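Local structure of ABC transporter binding protein AcbH (Actinoplanes, 3OO8) at residues Y132-V144 / Y295-K307. The protein serves as the extracellular solute receptor of an ABC transporter, binding beta-D-galactopyranose with an exclusive preference for that sugar. The protein carries 2 engineered substitutions. Residues are numbered along the deposited sequence; the frame is centred on the assembly and turned at random.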
ATOM      1  N   TYR A 132       7.754 -10.340 -16.002  1.00 15.30           N
ATOM      2  CA  TYR A 132       7.956  -9.122 -15.205  1.00 12.61           C
ATOM      3  C   TYR A 132       7.639  -7.878 -16.039  1.00 13.87           C
ATOM      4  O   TYR A 132       7.968  -7.820 -17.213  1.00 13.50           O
ATOM      5  CB  TYR A 132       9.425  -9.028 -14.802  1.00 13.81           C
ATOM      6  CG  TYR A 132       9.843  -9.983 -13.710  1.00 11.17           C
ATOM      7  CD1 TYR A 132       9.542  -9.709 -12.373  1.00 11.24           C
ATOM      8  CD2 TYR A 132      10.542 -11.154 -13.993  1.00 13.46           C
ATOM      9  CE1 TYR A 132       9.905 -10.576 -11.363  1.00 12.48           C
ATOM     10  CE2 TYR A 132      10.918 -12.028 -12.965  1.00 13.00           C
ATOM     11  CZ  TYR A 132      10.601 -11.728 -11.649  1.00 14.74           C
ATOM     12  OH  TYR A 132      10.987 -12.542 -10.611  1.00 17.17           O
ATOM     13  N   TYR A 133       7.007  -6.871 -15.430  1.00 11.44           N
ATOM     14  CA  TYR A 133       6.654  -5.618 -16.103  1.00  9.40           C
ATOM     15  C   TYR A 133       7.050  -4.373 -15.303  1.00 12.80           C
ATOM     16  O   TYR A 133       7.089  -3.269 -15.843  1.00 13.41           O
ATOM     17  CB  TYR A 133       5.150  -5.573 -16.466  1.00 10.36           C
ATOM     18  CG  TYR A 133       4.782  -6.595 -17.520  1.00 10.78           C
ATOM     19  CD1 TYR A 133       4.982  -6.308 -18.850  1.00 14.97           C
ATOM     20  CD2 TYR A 133       4.222  -7.827 -17.148  1.00 12.80           C
ATOM     21  CE1 TYR A 133       4.644  -7.239 -19.843  1.00 12.34           C
ATOM     22  CE2 TYR A 133       3.890  -8.760 -18.124  1.00 13.87           C
ATOM     23  CZ  TYR A 133       4.105  -8.445 -19.452  1.00 15.09           C
ATOM     24  OH  TYR A 133       3.749  -9.362 -20.428  1.00 16.81           O
ATOM     25  N   LEU A 134       7.317  -4.571 -14.014  1.00 11.09           N
ATOM     26  CA  LEU A 134       7.617  -3.455 -13.120  1.00 11.97           C
ATOM     27  C   LEU A 134       8.984  -3.626 -12.467  1.00  9.69           C
ATOM     28  O   LEU A 134       9.371  -4.752 -12.118  1.00  9.99           O
ATOM     29  CB  LEU A 134       6.572  -3.423 -11.993  1.00  9.44           C
ATOM     30  CG  LEU A 134       6.591  -2.220 -11.007  1.00 10.71           C
ATOM     31  CD1 LEU A 134       5.745  -1.070 -11.551  1.00 12.19           C
ATOM     32  CD2 LEU A 134       6.153  -2.611  -9.592  1.00 12.10           C
ATOM     33  N   VAL A 135       9.674  -2.500 -12.226  1.00 10.40           N
ATOM     34  CA  VAL A 135      10.792  -2.509 -11.265  1.00  8.58           C
ATOM     35  C   VAL A 135      10.342  -1.683 -10.067  1.00  8.55           C
ATOM     36  O   VAL A 135      10.082  -0.495 -10.244  1.00  9.83           O
ATOM     37  CB  VAL A 135      12.064  -1.854 -11.769  1.00  9.00           C
ATOM     38  CG1 VAL A 135      13.088  -1.844 -10.614  1.00  9.48           C
ATOM     39  CG2 VAL A 135      12.635  -2.647 -12.939  1.00 11.30           C
ATOM     40  N   PRO A 136      10.227  -2.310  -8.896  1.00  8.82           N
ATOM     41  CA  PRO A 136       9.713  -1.505  -7.763  1.00  8.23           C
ATOM     42  C   PRO A 136      10.821  -0.704  -7.107  1.00  9.94           C
ATOM     43  O   PRO A 136      12.005  -1.045  -7.254  1.00 11.40           O
ATOM     44  CB  PRO A 136       9.223  -2.591  -6.794  1.00  9.24           C
ATOM     45  CG  PRO A 136      10.104  -3.735  -7.011  1.00 12.56           C
ATOM     46  CD  PRO A 136      10.449  -3.716  -8.492  1.00  8.47           C
ATOM     47  N   LEU A 137      10.436   0.330  -6.359  1.00  9.04           N
ATOM     48  CA  LEU A 137      11.418   1.206  -5.698  1.00 10.29           C
ATOM     49  C   LEU A 137      11.215   1.252  -4.191  1.00  8.83           C
ATOM     50  O   LEU A 137      12.176   1.053  -3.445  1.00  9.92           O
ATOM     51  CB  LEU A 137      11.377   2.638  -6.286  1.00  8.32           C
ATOM     52  CG  LEU A 137      12.605   3.473  -5.887  1.00 12.27           C
ATOM     53  CD1 LEU A 137      13.899   2.910  -6.493  1.00 11.85           C
ATOM     54  CD2 LEU A 137      12.360   4.925  -6.329  1.00 10.95           C
ATOM     55  N   TYR A 138       9.987   1.511  -3.721  1.00  9.74           N
ATOM     56  CA  TYR A 138       9.734   1.661  -2.284  1.00  9.35           C
ATOM     57  C   TYR A 138       8.262   1.363  -1.980  1.00 10.70           C
ATOM     58  O   TYR A 138       7.411   1.364  -2.871  1.00  9.20           O
ATOM     59  CB  TYR A 138      10.056   3.091  -1.768  1.00  9.33           C
ATOM     60  CG  TYR A 138       9.312   4.148  -2.558  1.00  8.58           C
ATOM     61  CD1 TYR A 138       7.954   4.401  -2.302  1.00  7.05           C
ATOM     62  CD2 TYR A 138       9.929   4.806  -3.633  1.00  9.43           C
ATOM     63  CE1 TYR A 138       7.217   5.312  -3.098  1.00  9.27           C
ATOM     64  CE2 TYR A 138       9.202   5.683  -4.450  1.00  9.99           C
ATOM     65  CZ  TYR A 138       7.866   5.932  -4.168  1.00 10.39           C
ATOM     66  OH  TYR A 138       7.183   6.797  -4.980  1.00 10.52           O
ATOM     67  N   ASN A 139       8.000   1.113  -0.709  1.00 10.11           N
ATOM     68  CA  ASN A 139       6.631   0.960  -0.190  1.00 10.22           C
ATOM     69  C   ASN A 139       6.533   1.480   1.241  1.00  8.90           C
ATOM     70  O   ASN A 139       7.530   1.970   1.790  1.00  9.19           O
ATOM     71  CB  ASN A 139       6.060  -0.456  -0.410  1.00  8.34           C
ATOM     72  CG  ASN A 139       6.934  -1.567   0.147  1.00 12.43           C
ATOM     73  OD1 ASN A 139       7.743  -1.361   1.060  1.00 11.01           O
ATOM     74  ND2 ASN A 139       6.751  -2.778  -0.402  1.00 10.17           N
ATOM     75  N   TYR A 140       5.361   1.349   1.874  1.00  9.42           N
ATOM     76  CA  TYR A 140       5.203   1.732   3.296  1.00  9.40           C
ATOM     77  C   TYR A 140       4.069   0.871   3.837  1.00 10.87           C
ATOM     78  O   TYR A 140       3.216   0.434   3.080  1.00 10.15           O
ATOM     79  CB  TYR A 140       4.879   3.223   3.451  1.00  8.52           C
ATOM     80  CG  TYR A 140       3.532   3.569   2.891  1.00  8.77           C
ATOM     81  CD1 TYR A 140       2.395   3.495   3.695  1.00 14.32           C
ATOM     82  CD2 TYR A 140       3.396   3.957   1.563  1.00 11.24           C
ATOM     83  CE1 TYR A 140       1.144   3.796   3.159  1.00 14.12           C
ATOM     84  CE2 TYR A 140       2.155   4.254   1.040  1.00 16.52           C
ATOM     85  CZ  TYR A 140       1.053   4.170   1.848  1.00 15.03           C
ATOM     86  OH  TYR A 140      -0.224   4.458   1.368  1.00 26.46           O
ATOM     87  N   PRO A 141       4.036   0.679   5.157  1.00  8.58           N
ATOM     88  CA  PRO A 141       3.096  -0.284   5.742  1.00  9.13           C
ATOM     89  C   PRO A 141       1.799   0.278   6.306  1.00  9.69           C
ATOM     90  O   PRO A 141       1.731   1.442   6.705  1.00 10.78           O
ATOM     91  CB  PRO A 141       3.918  -0.867   6.891  1.00 10.30           C
ATOM     92  CG  PRO A 141       4.690   0.379   7.394  1.00 11.65           C
ATOM     93  CD  PRO A 141       5.066   1.127   6.123  1.00 10.15           C
ATOM     94  N   TRP A 142       0.781  -0.584   6.307  1.00  9.76           N
ATOM     95  CA  TRP A 142      -0.500  -0.341   6.995  1.00  9.04           C
ATOM     96  C   TRP A 142      -0.473  -1.262   8.208  1.00 10.17           C
ATOM     97  O   TRP A 142      -0.603  -2.474   8.082  1.00  9.53           O
ATOM     98  CB  TRP A 142      -1.677  -0.689   6.079  1.00  7.60           C
ATOM     99  CG  TRP A 142      -2.092   0.465   5.225  1.00  8.86           C
ATOM    100  CD1 TRP A 142      -1.386   1.051   4.189  1.00 10.88           C
ATOM    101  CD2 TRP A 142      -3.310   1.197   5.352  1.00  9.22           C
ATOM    102  NE1 TRP A 142      -2.121   2.099   3.655  1.00 12.39           N
ATOM    103  CE2 TRP A 142      -3.280   2.228   4.382  1.00 10.55           C
ATOM    104  CE3 TRP A 142      -4.424   1.078   6.195  1.00 13.84           C
ATOM    105  CZ2 TRP A 142      -4.352   3.111   4.203  1.00 11.90           C
ATOM    106  CZ3 TRP A 142      -5.486   1.997   6.034  1.00 10.90           C
ATOM    107  CH2 TRP A 142      -5.421   2.989   5.063  1.00 12.19           C
ATOM    108  N   VAL A 143      -0.366  -0.654   9.399  1.00  8.73           N
ATOM    109  CA  VAL A 143      -0.082  -1.391  10.631  1.00  9.03           C
ATOM    110  C   VAL A 143      -0.749  -0.628  11.787  1.00  8.71           C
ATOM    111  O   VAL A 143      -1.331   0.419  11.567  1.00 11.55           O
ATOM    112  CB  VAL A 143       1.476  -1.457  10.900  1.00  9.13           C
ATOM    113  CG1 VAL A 143       2.140  -2.472   9.956  1.00  9.86           C
ATOM    114  CG2 VAL A 143       2.144  -0.114  10.660  1.00 10.51           C
ATOM    115  N   VAL A 144      -0.706  -1.198  12.993  1.00  7.85           N
ATOM    116  CA  VAL A 144      -1.397  -0.610  14.169  1.00  8.60           C
ATOM    117  C   VAL A 144      -0.375   0.176  14.993  1.00  9.32           C
ATOM    118  O   VAL A 144       0.584  -0.382  15.552  1.00 10.15           O
ATOM    119  CB  VAL A 144      -1.948  -1.734  15.102  1.00  8.01           C
ATOM    120  CG1 VAL A 144      -2.729  -1.075  16.235  1.00 10.31           C
ATOM    121  CG2 VAL A 144      -2.829  -2.759  14.368  1.00  9.55           C
ATOM    122  N   TYR A 295       0.559 -11.381   5.378  1.00 10.56           N
ATOM    123  CA  TYR A 295       0.181 -10.442   4.322  1.00  8.43           C
ATOM    124  C   TYR A 295      -0.061  -9.059   4.884  1.00  9.84           C
ATOM    125  O   TYR A 295      -0.458  -8.908   6.050  1.00 10.16           O
ATOM    126  CB  TYR A 295      -1.079 -10.956   3.610  1.00 10.81           C
ATOM    127  CG  TYR A 295      -0.918 -12.355   3.103  1.00 11.20           C
ATOM    128  CD1 TYR A 295       0.098 -12.656   2.200  1.00 10.69           C
ATOM    129  CD2 TYR A 295      -1.793 -13.376   3.512  1.00  9.57           C
ATOM    130  CE1 TYR A 295       0.274 -13.950   1.741  1.00 12.53           C
ATOM    131  CE2 TYR A 295      -1.634 -14.661   3.060  1.00 13.25           C
ATOM    132  CZ  TYR A 295      -0.618 -14.939   2.172  1.00 13.04           C
ATOM    133  OH  TYR A 295      -0.454 -16.222   1.706  1.00 15.67           O
ATOM    134  N   MET A 296       0.162  -8.038   4.069  1.00  8.95           N
ATOM    135  CA  MET A 296      -0.031  -6.648   4.509  1.00  8.45           C
ATOM    136  C   MET A 296      -0.320  -5.809   3.269  1.00  9.22           C
ATOM    137  O   MET A 296       0.223  -6.107   2.202  1.00  8.84           O
ATOM    138  CB  MET A 296       1.297  -6.103   5.092  1.00  8.76           C
ATOM    139  CG  MET A 296       1.132  -4.759   5.837  1.00 10.61           C
ATOM    140  SD  MET A 296       2.770  -4.002   6.087  1.00 11.35           S
ATOM    141  CE  MET A 296       3.468  -5.054   7.354  1.00 10.11           C
ATOM    142  N   ASP A 297      -1.130  -4.767   3.396  1.00  7.31           N
ATOM    143  CA  ASP A 297      -1.193  -3.724   2.368  1.00  7.42           C
ATOM    144  C   ASP A 297       0.097  -2.895   2.516  1.00  9.53           C
ATOM    145  O   ASP A 297       0.324  -2.271   3.564  1.00  9.81           O
ATOM    146  CB  ASP A 297      -2.367  -2.743   2.668  1.00  7.22           C
ATOM    147  CG  ASP A 297      -3.713  -3.150   2.034  1.00  9.02           C
ATOM    148  OD1 ASP A 297      -3.785  -3.904   1.026  1.00  8.39           O
ATOM    149  OD2 ASP A 297      -4.740  -2.671   2.558  1.00 10.09           O
ATOM    150  N   ALA A 298       0.934  -2.888   1.484  1.00  9.39           N
ATOM    151  CA  ALA A 298       2.146  -2.051   1.491  1.00  9.49           C
ATOM    152  C   ALA A 298       2.268  -1.456   0.092  1.00  9.82           C
ATOM    153  O   ALA A 298       2.955  -2.000  -0.781  1.00 10.26           O
ATOM    154  CB  ALA A 298       3.381  -2.876   1.890  1.00 11.19           C
ATOM    155  N   PRO A 299       1.562  -0.344  -0.172  1.00  8.10           N
ATOM    156  CA  PRO A 299       1.507   0.215  -1.533  1.00  9.38           C
ATOM    157  C   PRO A 299       2.899   0.509  -2.121  1.00 10.05           C
ATOM    158  O   PRO A 299       3.667   1.281  -1.541  1.00 10.26           O
ATOM    159  CB  PRO A 299       0.701   1.514  -1.348  1.00  9.66           C
ATOM    160  CG  PRO A 299      -0.172   1.218  -0.144  1.00 11.66           C
ATOM    161  CD  PRO A 299       0.712   0.410   0.778  1.00  8.36           C
ATOM    162  N   THR A 300       3.193  -0.113  -3.271  1.00  8.42           N
ATOM    163  CA  THR A 300       4.527  -0.136  -3.834  1.00  8.61           C
ATOM    164  C   THR A 300       4.581   0.618  -5.160  1.00  9.88           C
ATOM    165  O   THR A 300       3.878   0.290  -6.144  1.00 10.68           O
ATOM    166  CB  THR A 300       4.971  -1.608  -4.082  1.00  7.54           C
ATOM    167  OG1 THR A 300       4.879  -2.352  -2.854  1.00  8.70           O
ATOM    168  CG2 THR A 300       6.421  -1.676  -4.573  1.00 10.56           C
ATOM    169  N   ASP A 301       5.446   1.621  -5.193  1.00  8.51           N
ATOM    170  CA  ASP A 301       5.628   2.439  -6.379  1.00 10.12           C
ATOM    171  C   ASP A 301       6.821   1.912  -7.183  1.00  9.34           C
ATOM    172  O   ASP A 301       7.769   1.382  -6.598  1.00  9.86           O
ATOM    173  CB  ASP A 301       5.879   3.903  -6.023  1.00 10.04           C
ATOM    174  CG  ASP A 301       4.639   4.608  -5.482  1.00 13.32           C
ATOM    175  OD1 ASP A 301       3.553   3.986  -5.384  1.00 11.93           O
ATOM    176  OD2 ASP A 301       4.749   5.801  -5.104  1.00 11.27           O
ATOM    177  N   GLY A 302       6.794   2.085  -8.497  1.00 10.39           N
ATOM    178  CA  GLY A 302       7.922   1.628  -9.316  1.00 10.37           C
ATOM    179  C   GLY A 302       7.873   2.215 -10.701  1.00 10.92           C
ATOM    180  O   GLY A 302       7.389   3.333 -10.891  1.00 10.65           O
ATOM    181  N   PHE A 303       8.413   1.468 -11.663  1.00 10.33           N
ATOM    182  CA  PHE A 303       8.572   1.973 -13.027  1.00  9.39           C
ATOM    183  C   PHE A 303       8.253   0.885 -14.025  1.00 10.30           C
ATOM    184  O   PHE A 303       8.440  -0.305 -13.739  1.00 10.99           O
ATOM    185  CB  PHE A 303      10.011   2.452 -13.238  1.00 10.24           C
ATOM    186  CG  PHE A 303      10.417   3.444 -12.197  1.00  9.51           C
ATOM    187  CD1 PHE A 303      10.099   4.771 -12.362  1.00  9.18           C
ATOM    188  CD2 PHE A 303      11.054   3.018 -11.023  1.00  9.49           C
ATOM    189  CE1 PHE A 303      10.392   5.702 -11.351  1.00  9.17           C
ATOM    190  CE2 PHE A 303      11.372   3.939 -10.000  1.00 12.02           C
ATOM    191  CZ  PHE A 303      11.055   5.290 -10.178  1.00 12.22           C
ATOM    192  N   ILE A 304       7.727   1.335 -15.157  1.00  9.09           N
ATOM    193  CA  ILE A 304       7.359   0.453 -16.260  1.00  9.85           C
ATOM    194  C   ILE A 304       8.012   0.923 -17.559  1.00 11.79           C
ATOM    195  O   ILE A 304       8.483   2.066 -17.683  1.00 10.80           O
ATOM    196  CB  ILE A 304       5.840   0.444 -16.495  1.00 10.82           C
ATOM    197  CG1 ILE A 304       5.344   1.875 -16.800  1.00 11.37           C
ATOM    198  CG2 ILE A 304       5.143  -0.221 -15.307  1.00 11.34           C
ATOM    199  CD1 ILE A 304       3.830   1.994 -17.083  1.00 13.35           C
ATOM    200  N   LEU A 305       8.018   0.016 -18.535  1.00 11.73           N
ATOM    201  CA  LEU A 305       8.575   0.286 -19.864  1.00 13.11           C
ATOM    202  C   LEU A 305       7.460   0.219 -20.929  1.00 12.92           C
ATOM    203  O   LEU A 305       7.077  -0.891 -21.361  1.00 14.50           O
ATOM    204  CB  LEU A 305       9.641  -0.770 -20.160  1.00 12.42           C
ATOM    205  CG  LEU A 305      10.771  -0.430 -21.170  1.00 17.20           C
ATOM    206  CD1 LEU A 305      11.904  -1.482 -21.105  1.00 21.68           C
ATOM    207  CD2 LEU A 305      10.231  -0.253 -22.610  1.00 17.61           C
ATOM    208  N   PRO A 306       6.932   1.377 -21.348  1.00 13.96           N
ATOM    209  CA  PRO A 306       5.824   1.398 -22.319  1.00 13.71           C
ATOM    210  C   PRO A 306       6.225   0.713 -23.610  1.00 16.33           C
ATOM    211  O   PRO A 306       7.296   1.010 -24.146  1.00 16.84           O
ATOM    212  CB  PRO A 306       5.602   2.888 -22.555  1.00 15.79           C
ATOM    213  CG  PRO A 306       5.961   3.518 -21.189  1.00 16.53           C
ATOM    214  CD  PRO A 306       7.209   2.728 -20.830  1.00 13.06           C
ATOM    215  N   LYS A 307       5.416  -0.243 -24.060  1.00 15.64           N
ATOM    216  CA  LYS A 307       5.739  -0.923 -25.331  1.00 19.05           C
ATOM    217  C   LYS A 307       5.976   0.063 -26.478  1.00 17.59           C
ATOM    218  O   LYS A 307       6.877  -0.154 -27.300  1.00 17.04           O
ATOM    219  CB  LYS A 307       4.661  -1.940 -25.738  1.00 19.21           C
ATOM    220  CG  LYS A 307       5.042  -2.715 -27.010  1.00 24.28           C
ATOM    221  CD  LYS A 307       4.002  -3.735 -27.438  1.00 32.54           C
ATOM    222  CE  LYS A 307       4.024  -5.000 -26.589  1.00 40.43           C
ATOM    223  NZ  LYS A 307       2.915  -5.957 -26.949  1.00 39.28           N
TER
HETATM  224  O   HOH W   1       6.984  -2.651 -18.530  1.00 12.84           O
HETATM  225  O   HOH W   2      -2.199  -4.066   6.065  1.00  9.22           O
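In the class 2 solute-binding fold of this receptor, 134-139 and 301-304 form an antiparallel pair, V135 and F303 bonded N to O both ways at 2.9 Å, consistent with an interlobe crossover. The first chain runs on to the sugar-binding W142, while the second arrives from D297 beside it. A beta bulge interrupts the pairing: L137 N bonds D301 O, and D301 N returns to Y138 O at 3.1 Å, nearly in line with the carbonyl. In Y138, chi1 55° puts CG between the backbone N and the carbonyl carbon, and the ring slants across D301, its plane 67° from that of the carboxylate. Y138 OH donates to the anti lone pair of D301 OD2 at 2.6 Å and also bonds Y36 OH. OD1 of D301 makes a salt bridge to R373, a galactose-binding residue. A phenylalanine in place of Y138 would probably leave both D301 OD2 and Y36 OH without this partner and the carboxylate freer to turn away from R373. Further along, N139 ND2 reaches T300 OG1 at 3.1 Å, in the plane of its amide, while that hydroxyl donates to A298 O. The chemistry implies a carboxylate held by Y138 on one oxygen and R373 on the other, which is likely to orient R373 for sugar.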